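Local coordinates for chitin binding protein (Tectaria macrodonta, PDB 6IF7) that binds copper, probably acts as a chitin-directed lytic polysaccharide monooxygenase of the AA10 family, and is an insecticidal fern protein, at residues A[102-107]-A[135-140]; A[108-113]-A[162-167]; A[2-7]-A[174-179]. One frame throughout, in Å; residues are numbered along the deposited sequence.

Contact 1: A[102-107]-A[135-140]; sequences AHLGFF and VTNPPL. With CU (copper (II) ion), chain C; NAG (2-acetamido-2-deoxy-beta-D-glucopyranose), chain B; NAG (2-acetamido-2-deoxy-beta-D-glucopyranose), chain D.
Asn137 turns its carboxamide to the backbone where the loop 102-104 enters strand 105-111 at Gly105. Its OD1 accepts the N-H of Gly105 at 3.0 Å, tilted from the carbonyl plane. The backbone N of Asn137 answers by donating to Gly105 O, almost straight along the C=O axis. CG of Asn137 is anti to its carbonyl carbon (chi1 -64°), which turns OD1 toward Gly105 N. The side-chain oxygen there stands in for a backbone carbonyl. A water lies within bonding distance of Asn137 OD1 and His103 O and can bridge these two acceptors. Leu104 CD2 lies against Asn137 ND2 at 4.0 Å.

Beyond this, strands 105-111 and 133-136 pair antiparallel, and Phe107 and Val135 exchange two backbone hydrogen bonds. The Phe107 ring presents its edge to Pro138, with CE1 3.8 Å from Pro138 CD, and the two side chains cross at about a right angle. Phe106 points to the other face of the sheet, beside Thr136. One face of its ring carries the N-acetylglucosamine of chain B, whose C5 sits over the ring centre. Ala102 CB meets Leu140 CD2 at 3.7 Å.

His103 NE2 binds the copper at 2.1 Å, and His1 completes the protein part of the site. The contact thus probably helps to fix the copper-ligand loop, while Phe106 packs against what is probably an N-linked glycan on Asn134.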
loop_
_atom_site.group_PDB
_atom_site.type_symbol
_atom_site.label_atom_id
_atom_site.label_comp_id
_atom_site.label_asym_id
_atom_site.label_seq_id
_atom_site.Cartn_x
_atom_site.Cartn_y
_atom_site.Cartn_z
ATOM N N ALA A 102 2.035 13.534 -10.340
ATOM C CA ALA A 102 3.408 13.035 -10.201
ATOM C C ALA A 102 4.185 13.955 -9.272
ATOM O O ALA A 102 3.844 15.130 -9.142
ATOM C CB ALA A 102 4.086 12.954 -11.555
ATOM N N HIS A 103 5.207 13.415 -8.610
ATOM C CA HIS A 103 6.088 14.214 -7.747
ATOM C C HIS A 103 7.515 13.748 -7.884
ATOM O O HIS A 103 7.766 12.621 -8.301
ATOM C CB HIS A 103 5.714 14.149 -6.252
ATOM C CG HIS A 103 4.376 14.732 -5.925
ATOM N ND1 HIS A 103 3.932 15.923 -6.450
ATOM C CD2 HIS A 103 3.383 14.283 -5.120
ATOM C CE1 HIS A 103 2.721 16.180 -5.992
ATOM N NE2 HIS A 103 2.363 15.199 -5.182
ATOM N N LEU A 104 8.438 14.632 -7.501
ATOM C CA LEU A 104 9.823 14.270 -7.268
ATOM C C LEU A 104 9.845 13.477 -5.976
ATOM O O LEU A 104 9.495 14.006 -4.918
ATOM C CB LEU A 104 10.710 15.503 -7.124
ATOM C CG LEU A 104 10.802 16.370 -8.372
ATOM C CD1 LEU A 104 11.363 17.750 -8.019
ATOM C CD2 LEU A 104 11.638 15.661 -9.430
ATOM N N GLY A 105 10.247 12.212 -6.060
ATOM C CA GLY A 105 10.321 11.369 -4.863
ATOM C C GLY A 105 10.836 9.975 -5.158
ATOM O O GLY A 105 11.134 9.635 -6.300
ATOM N N PHE A 106 10.938 9.176 -4.107
ATOM C CA PHE A 106 11.376 7.782 -4.229
ATOM C C PHE A 106 10.409 6.848 -3.535
ATOM O O PHE A 106 9.734 7.234 -2.575
ATOM C CB PHE A 106 12.803 7.588 -3.685
ATOM C CG PHE A 106 12.965 7.874 -2.210
ATOM C CD1 PHE A 106 12.743 6.876 -1.252
ATOM C CD2 PHE A 106 13.429 9.113 -1.776
ATOM C CE1 PHE A 106 12.936 7.132 0.098
ATOM C CE2 PHE A 106 13.632 9.370 -0.417
ATOM C CZ PHE A 106 13.380 8.382 0.522
ATOM N N PHE A 107 10.371 5.622 -4.027
ATOM C CA PHE A 107 9.466 4.608 -3.542
ATOM C C PHE A 107 10.240 3.488 -2.876
ATOM O O PHE A 107 11.062 2.835 -3.536
ATOM C CB PHE A 107 8.674 3.995 -4.700
ATOM C CG PHE A 107 7.797 4.970 -5.430
ATOM C CD1 PHE A 107 8.310 5.777 -6.440
ATOM C CD2 PHE A 107 6.433 5.067 -5.130
ATOM C CE1 PHE A 107 7.485 6.669 -7.132
ATOM C CE2 PHE A 107 5.618 5.961 -5.809
ATOM C CZ PHE A 107 6.140 6.754 -6.810
ATOM N N VAL A 135 13.464 3.020 -5.364
ATOM C CA VAL A 135 13.631 3.634 -6.679
ATOM C C VAL A 135 13.232 5.119 -6.684
ATOM O O VAL A 135 12.159 5.496 -6.211
ATOM C CB VAL A 135 12.891 2.816 -7.770
ATOM C CG1 VAL A 135 11.385 2.818 -7.562
ATOM C CG2 VAL A 135 13.245 3.326 -9.163
ATOM N N THR A 136 14.118 5.949 -7.222
ATOM C CA THR A 136 13.903 7.398 -7.321
ATOM C C THR A 136 13.424 7.755 -8.696
ATOM O O THR A 136 14.106 7.438 -9.684
ATOM C CB THR A 136 15.202 8.170 -7.057
ATOM O OG1 THR A 136 15.569 7.982 -5.693
ATOM C CG2 THR A 136 15.030 9.674 -7.327
ATOM N N ASN A 137 12.277 8.438 -8.750
ATOM C CA ASN A 137 11.700 8.965 -10.007
ATOM C C ASN A 137 11.733 7.960 -11.142
ATOM O O ASN A 137 12.392 8.168 -12.172
ATOM C CB ASN A 137 12.378 10.290 -10.399
ATOM C CG ASN A 137 12.125 11.374 -9.363
ATOM O OD1 ASN A 137 10.986 11.585 -8.928
ATOM N ND2 ASN A 137 13.173 12.019 -8.926
ATOM N N PRO A 138 11.033 6.841 -10.942
ATOM C CA PRO A 138 10.944 5.850 -12.001
ATOM C C PRO A 138 10.148 6.393 -13.191
ATOM O O PRO A 138 9.483 7.414 -13.043
ATOM C CB PRO A 138 10.216 4.691 -11.320
ATOM C CG PRO A 138 9.414 5.328 -10.224
ATOM C CD PRO A 138 10.284 6.439 -9.735
ATOM N N PRO A 139 10.199 5.720 -14.355
ATOM C CA PRO A 139 9.488 6.249 -15.521
ATOM C C PRO A 139 7.981 6.389 -15.278
ATOM O O PRO A 139 7.357 5.459 -14.760
ATOM C CB PRO A 139 9.740 5.205 -16.615
ATOM C CG PRO A 139 10.888 4.411 -16.141
ATOM C CD PRO A 139 10.807 4.411 -14.642
ATOM N N LEU A 140 7.430 7.547 -15.651
ATOM C CA LEU A 140 6.003 7.808 -15.612
ATOM C C LEU A 140 5.457 7.567 -17.008
ATOM O O LEU A 140 5.917 8.186 -17.939
ATOM C CB LEU A 140 5.766 9.253 -15.193
ATOM C CG LEU A 140 4.314 9.661 -14.989
ATOM C CD1 LEU A 140 3.739 8.993 -13.746
ATOM C CD2 LEU A 140 4.246 11.174 -14.849
HETATM CU CU CU C . 0.411 14.798 -4.542
HETATM C C1 NAG B . 15.949 4.739 -0.456
HETATM C C2 NAG B . 16.603 4.788 0.922
HETATM C C3 NAG B . 16.605 6.214 1.394
HETATM C C4 NAG B . 17.358 7.089 0.418
HETATM C C5 NAG B . 16.712 6.996 -0.954
HETATM C C6 NAG B . 17.541 7.755 -1.971
HETATM C C7 NAG B . 16.351 2.914 2.451
HETATM C C8 NAG B . 15.451 2.243 3.441
HETATM N N2 NAG B . 15.861 3.999 1.895
HETATM O O3 NAG B . 17.237 6.276 2.684
HETATM O O4 NAG B . 17.330 8.430 0.905
HETATM O O5 NAG B . 16.641 5.633 -1.344
HETATM O O6 NAG B . 16.934 7.587 -3.253
HETATM O O7 NAG B . 17.452 2.504 2.189
HETATM C C1 NAG D . 18.610 9.057 0.933
HETATM C C2 NAG D . 18.426 10.545 1.225
HETATM C C3 NAG D . 19.773 11.241 1.302
HETATM C C4 NAG D . 20.739 10.485 2.202
HETATM C C5 NAG D . 20.786 8.998 1.878
HETATM C C6 NAG D . 21.780 8.342 2.833
HETATM C C7 NAG D . 16.450 11.849 0.565
HETATM C C8 NAG D . 15.768 12.618 -0.520
HETATM N N2 NAG D . 17.602 11.229 0.240
HETATM O O3 NAG D . 19.551 12.511 1.884
HETATM O O4 NAG D . 22.052 11.019 2.071
HETATM O O5 NAG D . 19.440 8.492 1.950
HETATM O O6 NAG D . 21.564 6.951 2.893
HETATM O O7 NAG D . 15.961 11.839 1.681
HETATM O O HOH W 1 8.884 11.472 -10.671
#

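Contact 2: A[108-113]-A[162-167]; sequences EFYVTR and YVIWQR. With NAG (2-acetamido-2-deoxy-beta-D-glucopyranose), chain B; SO4 (sulfate ion), chain E.
Glu108 and Ile164 form a hydrogen-bonded antiparallel pair, and Tyr110 and Tyr162 form the next. Each pair exchanges two backbone bonds, such as Glu108 N to Ile164 O at 2.9 Å. Between them Phe109 and Val163 make the non-hydrogen-bonded pair. There Val163 CA adds a CA-H...O contact to Glu108 O. The strand axes run at 162° to each other.

The apolar contacts divide between the two faces of the sheet. On the face of Phe109 and Val163 the side chains lie side by side. Val163 CG2 sits over one face of the Phe109 ring, 3.8 Å from its centroid, in a CH-pi contact. On the face of Glu108, Tyr110 and Ile164, the Ile164 CD1 methyl reaches Tyr110 CE1 at 3.6 Å. The same methyl also lies near Glu108 OE1.

The polar contacts gather at the carboxylate of Glu108. Tyr110 OH donates to Glu108 OE1 at 2.6 Å and approaches from above the carboxylate plane. Glu108 OE2 accepts the amide N-H of the N-acetylglucosamine of chain B in a nearly straight bond. Glu108 CG lies anti to its carbonyl carbon (chi1 -63°), and the extended chain beyond it carries the acid out to the sugar. Tyr110 probably helps to hold the carboxylate where the sugar amide meets it. Arg55 also bonds Tyr110 OH.

Arg167 meets a sulfate, probably from the crystallisation liquor, by a bond from NH2 and two weak ones from NH1. It also forms salt bridges with Asp169 and Glu172.

Strand 105-111 lies between strands 133-136 and 159-167. Strand 173-182 flanks the latter, its Tyr175 packing on Ile164, while His54 of helix 54-57 covers Ile164 and Gln166.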
loop_
_atom_site.group_PDB
_atom_site.type_symbol
_atom_site.label_atom_id
_atom_site.label_comp_id
_atom_site.label_asym_id
_atom_site.label_seq_id
_atom_site.Cartn_x
_atom_site.Cartn_y
_atom_site.Cartn_z
ATOM N N GLU A 108 9.930 3.228 -1.606
ATOM C CA GLU A 108 10.424 2.047 -0.896
ATOM C C GLU A 108 9.336 0.967 -0.864
ATOM O O GLU A 108 8.209 1.243 -0.457
ATOM C CB GLU A 108 10.822 2.412 0.536
ATOM C CG GLU A 108 11.961 3.415 0.662
ATOM C CD GLU A 108 12.189 3.881 2.100
ATOM O OE1 GLU A 108 11.433 3.421 3.009
ATOM O OE2 GLU A 108 13.148 4.677 2.310
ATOM N N PHE A 109 9.682 -0.248 -1.307
ATOM C CA PHE A 109 8.788 -1.422 -1.277
ATOM C C PHE A 109 9.217 -2.393 -0.185
ATOM O O PHE A 109 10.324 -2.922 -0.222
ATOM C CB PHE A 109 8.808 -2.198 -2.599
ATOM C CG PHE A 109 8.072 -1.547 -3.717
ATOM C CD1 PHE A 109 8.439 -0.291 -4.186
ATOM C CD2 PHE A 109 7.054 -2.221 -4.376
ATOM C CE1 PHE A 109 7.793 0.290 -5.257
ATOM C CE2 PHE A 109 6.394 -1.637 -5.442
ATOM C CZ PHE A 109 6.762 -0.377 -5.881
ATOM N N TYR A 110 8.316 -2.662 0.752
ATOM C CA TYR A 110 8.539 -3.655 1.794
ATOM C C TYR A 110 7.546 -4.770 1.607
ATOM O O TYR A 110 6.420 -4.525 1.160
ATOM C CB TYR A 110 8.334 -3.048 3.183
ATOM C CG TYR A 110 9.319 -1.934 3.498
ATOM C CD1 TYR A 110 9.072 -0.614 3.065
ATOM C CD2 TYR A 110 10.514 -2.187 4.205
ATOM C CE1 TYR A 110 9.965 0.410 3.341
ATOM C CE2 TYR A 110 11.407 -1.157 4.493
ATOM C CZ TYR A 110 11.128 0.142 4.056
ATOM O OH TYR A 110 11.980 1.187 4.315
ATOM N N VAL A 111 7.960 -5.983 1.960
ATOM C CA VAL A 111 7.048 -7.123 2.081
ATOM C C VAL A 111 6.996 -7.632 3.526
ATOM O O VAL A 111 7.974 -7.523 4.286
ATOM C CB VAL A 111 7.449 -8.284 1.130
ATOM C CG1 VAL A 111 8.619 -9.099 1.684
ATOM C CG2 VAL A 111 6.251 -9.176 0.855
ATOM N N THR A 112 5.850 -8.210 3.876
ATOM C CA THR A 112 5.665 -8.884 5.156
ATOM C C THR A 112 6.612 -10.084 5.298
ATOM O O THR A 112 6.876 -10.799 4.328
ATOM C CB THR A 112 4.213 -9.382 5.332
ATOM O OG1 THR A 112 3.758 -9.976 4.105
ATOM C CG2 THR A 112 3.295 -8.241 5.693
ATOM N N ARG A 113 7.111 -10.282 6.515
ATOM C CA ARG A 113 7.977 -11.418 6.841
ATOM C C ARG A 113 7.205 -12.757 6.819
ATOM O O ARG A 113 5.972 -12.799 6.902
ATOM C CB ARG A 113 8.540 -11.253 8.250
ATOM C CG ARG A 113 9.480 -10.092 8.475
ATOM C CD ARG A 113 9.431 -9.726 9.955
ATOM N NE ARG A 113 10.315 -8.631 10.342
ATOM C CZ ARG A 113 11.640 -8.716 10.474
ATOM N NH1 ARG A 113 12.284 -9.856 10.241
ATOM N NH2 ARG A 113 12.344 -7.643 10.826
ATOM N N TYR A 162 3.956 -3.143 1.357
ATOM C CA TYR A 162 3.849 -1.794 1.871
ATOM C C TYR A 162 4.786 -0.907 1.054
ATOM O O TYR A 162 5.999 -1.174 0.947
ATOM C CB TYR A 162 4.244 -1.755 3.332
ATOM C CG TYR A 162 3.800 -0.523 4.108
ATOM C CD1 TYR A 162 2.450 -0.184 4.213
ATOM C CD2 TYR A 162 4.721 0.258 4.797
ATOM C CE1 TYR A 162 2.033 0.921 4.956
ATOM C CE2 TYR A 162 4.320 1.352 5.555
ATOM C CZ TYR A 162 2.983 1.694 5.631
ATOM O OH TYR A 162 2.602 2.790 6.387
ATOM N N VAL A 163 4.204 0.118 0.443
ATOM C CA VAL A 163 4.953 1.064 -0.373
ATOM C C VAL A 163 4.879 2.433 0.281
ATOM O O VAL A 163 3.784 2.946 0.576
ATOM C CB VAL A 163 4.459 1.059 -1.832
ATOM C CG1 VAL A 163 5.286 1.995 -2.707
ATOM C CG2 VAL A 163 4.558 -0.357 -2.364
ATOM N N ILE A 164 6.064 2.997 0.527
ATOM C CA ILE A 164 6.219 4.342 1.036
ATOM C C ILE A 164 6.780 5.219 -0.092
ATOM O O ILE A 164 7.853 4.928 -0.630
ATOM C CB ILE A 164 7.194 4.364 2.243
ATOM C CG1 ILE A 164 6.719 3.420 3.337
ATOM C CG2 ILE A 164 7.337 5.779 2.782
ATOM C CD1 ILE A 164 7.759 3.103 4.398
ATOM N N TRP A 165 6.065 6.282 -0.450
ATOM C CA TRP A 165 6.507 7.255 -1.476
ATOM C C TRP A 165 6.928 8.536 -0.767
ATOM O O TRP A 165 6.071 9.328 -0.364
ATOM C CB TRP A 165 5.357 7.524 -2.463
ATOM C CG TRP A 165 5.651 8.434 -3.648
ATOM C CD1 TRP A 165 6.866 8.707 -4.198
ATOM C CD2 TRP A 165 4.678 9.112 -4.472
ATOM N NE1 TRP A 165 6.718 9.547 -5.285
ATOM C CE2 TRP A 165 5.383 9.801 -5.475
ATOM C CE3 TRP A 165 3.271 9.223 -4.433
ATOM C CZ2 TRP A 165 4.737 10.584 -6.456
ATOM C CZ3 TRP A 165 2.634 10.006 -5.391
ATOM C CH2 TRP A 165 3.366 10.671 -6.398
ATOM N N GLN A 166 8.238 8.721 -0.579
ATOM C CA GLN A 166 8.787 9.925 0.075
ATOM C C GLN A 166 9.183 10.964 -0.999
ATOM O O GLN A 166 9.990 10.685 -1.884
ATOM C CB GLN A 166 9.987 9.544 0.969
ATOM C CG GLN A 166 10.674 10.698 1.709
ATOM C CD GLN A 166 9.766 11.462 2.681
ATOM O OE1 GLN A 166 9.456 10.988 3.769
ATOM N NE2 GLN A 166 9.363 12.660 2.294
ATOM N N ARG A 167 8.592 12.152 -0.931
ATOM C CA ARG A 167 8.987 13.252 -1.827
ATOM C C ARG A 167 10.353 13.802 -1.475
ATOM O O ARG A 167 10.743 13.765 -0.316
ATOM C CB ARG A 167 7.964 14.381 -1.796
ATOM C CG ARG A 167 6.715 13.991 -2.540
ATOM C CD ARG A 167 5.648 15.027 -2.392
ATOM N NE ARG A 167 6.025 16.275 -3.037
ATOM C CZ ARG A 167 5.211 17.314 -3.176
ATOM N NH1 ARG A 167 3.966 17.276 -2.730
ATOM N NH2 ARG A 167 5.657 18.403 -3.774
HETATM C C1 NAG B . 15.949 4.739 -0.456
HETATM C C2 NAG B . 16.603 4.788 0.922
HETATM C C3 NAG B . 16.605 6.214 1.394
HETATM C C4 NAG B . 17.358 7.089 0.418
HETATM C C5 NAG B . 16.712 6.996 -0.954
HETATM C C6 NAG B . 17.541 7.755 -1.971
HETATM C C7 NAG B . 16.351 2.914 2.451
HETATM C C8 NAG B . 15.451 2.243 3.441
HETATM N N2 NAG B . 15.861 3.999 1.895
HETATM O O3 NAG B . 17.237 6.276 2.684
HETATM O O4 NAG B . 17.330 8.430 0.905
HETATM O O5 NAG B . 16.641 5.633 -1.344
HETATM O O6 NAG B . 16.934 7.587 -3.253
HETATM O O7 NAG B . 17.452 2.504 2.189
HETATM S S SO4 E . 2.072 19.893 -4.225
HETATM O O1 SO4 E . 1.013 20.809 -4.709
HETATM O O2 SO4 E . 2.512 20.337 -2.872
HETATM O O3 SO4 E . 3.223 19.895 -5.171
HETATM O O4 SO4 E . 1.511 18.524 -4.159
#

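Contact 3: A[2-7]-A[174-179]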
loop_
_atom_site.group_PDB
_atom_site.type_symbol
_atom_site.label_atom_id
_atom_site.label_comp_id
_atom_site.label_asym_id
_atom_site.label_seq_id
_atom_site.Cartn_x
_atom_site.Cartn_y
_atom_site.Cartn_z
ATOM N N GLY A 2 -1.509 9.792 -5.260
ATOM C CA GLY A 2 -1.613 8.469 -5.879
ATOM C C GLY A 2 -1.664 7.349 -4.868
ATOM O O GLY A 2 -1.794 7.579 -3.676
ATOM N N SER A 3 -1.558 6.136 -5.378
ATOM C CA SER A 3 -1.476 4.924 -4.580
ATOM C C SER A 3 -0.973 3.812 -5.532
ATOM O O SER A 3 -0.791 4.070 -6.735
ATOM C CB SER A 3 -2.851 4.548 -4.008
ATOM O OG SER A 3 -2.739 3.621 -2.935
ATOM N N MET A 4 -0.778 2.601 -4.996
ATOM C CA MET A 4 -0.395 1.440 -5.798
ATOM C C MET A 4 -1.532 0.962 -6.669
ATOM O O MET A 4 -2.693 0.846 -6.233
ATOM C CB MET A 4 0.120 0.268 -4.944
ATOM C CG MET A 4 1.566 0.416 -4.518
ATOM S SD MET A 4 2.760 0.312 -5.897
ATOM C CE MET A 4 2.770 -1.450 -6.172
ATOM N N GLU A 5 -1.157 0.703 -7.917
ATOM C CA GLU A 5 -2.054 0.232 -8.956
ATOM C C GLU A 5 -1.870 -1.257 -9.218
ATOM O O GLU A 5 -2.849 -1.957 -9.446
ATOM C CB GLU A 5 -1.819 1.005 -10.258
ATOM C CG GLU A 5 -2.755 0.608 -11.392
ATOM C CD GLU A 5 -2.490 1.386 -12.659
ATOM O OE1 GLU A 5 -3.460 1.899 -13.209
ATOM O OE2 GLU A 5 -1.321 1.501 -13.096
ATOM N N ASP A 6 -0.632 -1.744 -9.193
ATOM C CA ASP A 6 -0.391 -3.160 -9.443
ATOM C C ASP A 6 0.852 -3.597 -8.661
ATOM O O ASP A 6 1.941 -3.122 -8.978
ATOM C CB ASP A 6 -0.227 -3.382 -10.939
ATOM C CG ASP A 6 -0.350 -4.836 -11.353
ATOM O OD1 ASP A 6 -1.209 -5.588 -10.826
ATOM O OD2 ASP A 6 0.427 -5.225 -12.248
ATOM N N PRO A 7 0.705 -4.430 -7.618
ATOM C CA PRO A 7 -0.579 -4.870 -7.058
ATOM C C PRO A 7 -1.369 -3.747 -6.387
ATOM O O PRO A 7 -0.818 -2.992 -5.573
ATOM C CB PRO A 7 -0.167 -5.879 -5.974
ATOM C CG PRO A 7 1.175 -5.401 -5.517
ATOM C CD PRO A 7 1.833 -4.817 -6.749
ATOM N N PHE A 174 3.478 9.439 1.057
ATOM C CA PHE A 174 2.259 8.685 0.828
ATOM C C PHE A 174 2.515 7.219 1.202
ATOM O O PHE A 174 3.633 6.713 1.068
ATOM C CB PHE A 174 1.820 8.800 -0.638
ATOM C CG PHE A 174 1.477 10.213 -1.047
ATOM C CD1 PHE A 174 2.489 11.133 -1.360
ATOM C CD2 PHE A 174 0.151 10.638 -1.092
ATOM C CE1 PHE A 174 2.175 12.449 -1.709
ATOM C CE2 PHE A 174 -0.166 11.947 -1.457
ATOM C CZ PHE A 174 0.839 12.850 -1.754
ATOM N N TYR A 175 1.472 6.543 1.663
ATOM C CA TYR A 175 1.578 5.185 2.203
ATOM C C TYR A 175 0.511 4.306 1.594
ATOM O O TYR A 175 -0.658 4.687 1.546
ATOM C CB TYR A 175 1.440 5.236 3.719
ATOM C CG TYR A 175 2.478 6.154 4.367
ATOM C CD1 TYR A 175 3.725 5.660 4.754
ATOM C CD2 TYR A 175 2.219 7.506 4.555
ATOM C CE1 TYR A 175 4.679 6.492 5.323
ATOM C CE2 TYR A 175 3.164 8.356 5.122
ATOM C CZ TYR A 175 4.387 7.847 5.514
ATOM O OH TYR A 175 5.333 8.674 6.079
ATOM N N SER A 176 0.934 3.134 1.116
ATOM C CA SER A 176 0.077 2.187 0.404
ATOM C C SER A 176 0.236 0.745 0.925
ATOM O O SER A 176 1.355 0.229 0.989
ATOM C CB SER A 176 0.452 2.240 -1.075
ATOM O OG SER A 176 -0.238 1.261 -1.813
ATOM N N CYS A 177 -0.876 0.100 1.278
ATOM C CA CYS A 177 -0.922 -1.356 1.578
ATOM C C CYS A 177 -1.570 -2.087 0.415
ATOM O O CYS A 177 -2.672 -1.701 0.022
ATOM C CB CYS A 177 -1.771 -1.662 2.809
ATOM S SG CYS A 177 -0.961 -1.245 4.352
ATOM N N SER A 178 -0.918 -3.148 -0.072
ATOM C CA SER A 178 -1.479 -4.017 -1.117
ATOM C C SER A 178 -1.449 -5.484 -0.648
ATOM O O SER A 178 -0.413 -6.017 -0.261
ATOM C CB SER A 178 -0.742 -3.856 -2.455
ATOM O OG SER A 178 -0.790 -2.501 -2.929
ATOM N N ASP A 179 -2.614 -6.119 -0.675
ATOM C CA ASP A 179 -2.752 -7.512 -0.329
ATOM C C ASP A 179 -2.302 -8.311 -1.546
ATOM O O ASP A 179 -2.672 -8.012 -2.661
ATOM C CB ASP A 179 -4.201 -7.807 0.028
ATOM C CG ASP A 179 -4.643 -7.036 1.250
ATOM O OD1 ASP A 179 -4.190 -7.380 2.350
ATOM O OD2 ASP A 179 -5.412 -6.066 1.132
HETATM O O HOH W 2 -2.232 4.881 -0.767
#
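Ser178 OG donates to Pro7 O at 2.7 Å, a short polar link between the two sheets of this beta-sandwich, the core fold of the LPMO family. The serine meets the carbonyl from above its plane. Its OG lies anti to the carbonyl carbon (chi1 -59°), which turns it toward Pro7 O, just past strand 2-6. A weak, long bond runs from Met4 N to Ser176 OG at 3.5 Å. A water joins Ser3 OG to Tyr175 O, and Ser9 is a further partner of Ser3 OG.

Outward from these bonds come van der Waals contacts. The strand axes pass 6.5 Å apart, with their directions 28° from parallel. Met4 CB rests against the hydroxyls of Ser176 and Ser178, and Pro7 CG packs on Ser178 CB at 3.9 Å. Replacing Ser178 with an alanine would probably leave Pro7 O without its hydroxyl donor and weaken the tie between the sheets.

At the copper end, the Phe174 ring meets His1 edge-to-face. The nearest atom of the Phe174 side chain is about 3 Å from the copper. Gly2 O approaches Phe174 CD2 obliquely, at 4.5 Å.

In the fold
Contact 3 lies nearest the centre of the chain and is wholly buried, as are the touching residues of contact 2. Contact 1 is partly exposed, at the edge that meets copper and glycan. Contacts 1 and 2 share strand 105-111 and the N-acetylglucosamine of chain B, and Phe106 N and Gln166 O probably bond between them. Contact 2 passes to contact 3 through neighbouring strands 159-167 and 173-182, where Trp165 N and Phe174 O probably bond. Backbone pairing holds contacts 1 and 2 within one sheet. Contact 3 joins two sheets and relies on serine hydroxyls. His103 and Phe174 pack together, linking contacts 1 and 3 near the copper.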